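Local coordinates for alpha-actinin-like protein 1 (Schizosaccharomyces pombe, PDB 5BVR) that binds the sides of actin filaments through its N-terminal actin-binding domain and takes part in building the actin ring for cytokinesis and septation, at residues G42-L45 with I46-L49. Numbering follows the deposited sequence.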
loop_
_atom_site.group_PDB
_atom_site.type_symbol
_atom_site.label_atom_id
_atom_site.label_comp_id
_atom_site.label_asym_id
_atom_site.label_seq_id
_atom_site.Cartn_x
_atom_site.Cartn_y
_atom_site.Cartn_z
ATOM N N GLY A 42 2.757 20.589 3.620
ATOM C CA GLY A 42 3.995 19.909 3.282
ATOM C C GLY A 42 4.629 19.077 4.376
ATOM O O GLY A 42 5.534 18.290 4.076
ATOM N N ILE A 43 4.173 19.212 5.617
ATOM C CA ILE A 43 4.904 18.622 6.738
ATOM C C ILE A 43 4.796 17.090 6.736
ATOM O O ILE A 43 5.800 16.400 6.879
ATOM C CB ILE A 43 4.439 19.187 8.078
ATOM C CG1 ILE A 43 4.872 20.648 8.177
ATOM C CG2 ILE A 43 5.009 18.380 9.261
ATOM C CD1 ILE A 43 4.209 21.384 9.307
ATOM N N LEU A 44 3.584 16.560 6.588
ATOM C CA LEU A 44 3.423 15.105 6.649
ATOM C C LEU A 44 4.066 14.425 5.450
ATOM O O LEU A 44 4.572 13.301 5.559
ATOM C CB LEU A 44 1.964 14.716 6.784
ATOM C CG LEU A 44 1.310 15.097 8.114
ATOM C CD1 LEU A 44 -0.097 14.571 8.153
ATOM C CD2 LEU A 44 2.095 14.619 9.343
ATOM N N LEU A 45 4.063 15.098 4.306
ATOM C CA LEU A 45 4.762 14.565 3.145
ATOM C C LEU A 45 6.267 14.490 3.412
ATOM O O LEU A 45 6.908 13.478 3.168
ATOM C CB LEU A 45 4.465 15.412 1.918
ATOM C CG LEU A 45 5.011 14.958 0.578
ATOM C CD1 LEU A 45 4.563 13.526 0.288
ATOM C CD2 LEU A 45 4.529 15.927 -0.508
ATOM N N ILE A 46 6.850 15.549 3.951
ATOM C CA ILE A 46 8.265 15.500 4.286
ATOM C C ILE A 46 8.558 14.384 5.272
ATOM O O ILE A 46 9.504 13.610 5.080
ATOM C CB ILE A 46 8.723 16.838 4.851
ATOM C CG1 ILE A 46 8.778 17.869 3.722
ATOM C CG2 ILE A 46 10.104 16.723 5.554
ATOM C CD1 ILE A 46 8.911 19.313 4.222
ATOM N N GLN A 47 7.756 14.298 6.325
ATOM C CA GLN A 47 7.958 13.263 7.324
ATOM C C GLN A 47 7.799 11.862 6.722
ATOM O O GLN A 47 8.606 10.971 7.017
ATOM C CB GLN A 47 7.028 13.481 8.514
ATOM C CG GLN A 47 7.386 14.760 9.285
ATOM C CD GLN A 47 6.433 15.091 10.424
ATOM O OE1 GLN A 47 5.225 14.901 10.328
ATOM N NE2 GLN A 47 6.989 15.592 11.513
ATOM N N LEU A 48 6.785 11.651 5.891
ATOM C CA LEU A 48 6.647 10.377 5.175
ATOM C C LEU A 48 7.937 10.020 4.431
ATOM O O LEU A 48 8.445 8.894 4.531
ATOM C CB LEU A 48 5.481 10.410 4.180
ATOM C CG LEU A 48 5.315 9.131 3.350
ATOM C CD1 LEU A 48 4.835 7.975 4.207
ATOM C CD2 LEU A 48 4.355 9.381 2.201
ATOM N N LEU A 49 8.479 10.979 3.690
ATOM C CA LEU A 49 9.658 10.740 2.872
ATOM C C LEU A 49 10.869 10.364 3.725
ATOM O O LEU A 49 11.643 9.486 3.352
ATOM C CB LEU A 49 9.959 11.954 1.998
ATOM C CG LEU A 49 8.929 12.195 0.899
ATOM C CD1 LEU A 49 9.103 13.598 0.298
ATOM C CD2 LEU A 49 9.010 11.134 -0.206
#
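The carboxamide of Q47 rests against methyl groups of I43 and L44, about one turn back along helix 43-53, in the first calponin-homology domain of the actin-binding domain: a worked example of how the opening turns of an α-helix are put together. Its OE1 comes 3.3 Å from CD2 of L44 and 3.6 Å from CG2 of I43, so the amide oxygen packs against two methyl groups. I43 and Q47 run side by side; the L44 side chain instead slants across that of Q47. The reach depends on torsions: CG of Q47 stands anti to its carbonyl carbon (chi1 -67°) and the chain is extended beyond it, carrying the amide back toward the helix start. Q47 also touches L29 and Y60 in the loops.

On the buried side, CG of L45 meets CD1 of L49 at 4.3 Å, an i to i+4 apolar pair. Both leucines touch A77 of helix 67-83 and L111 of helix 101-117. L48 shares L111 but also packs on W19 and F20 of helix 11-25, so these three leucines bring helix 43-53 against three other helices of the domain.

Beneath the side chains, four consecutive i to i+4 backbone bonds set this spacing. The shortest joins L48 N to L44 O at 2.8 Å, and Q47 N reaches I43 O at 2.9 Å. G42 occupies the N-cap position in a left-handed backbone conformation (phi 83°) that glycine adopts without strain, while the carboxylate oxygen OD1 of D41 accepts a bond from the N-H of I43, one of the amides of the first turn. The carbonyl of G42 opens the series: its O takes the N-H of I46 at 3.0 Å and also lies 3.3 Å from CG1 of the same isoleucine.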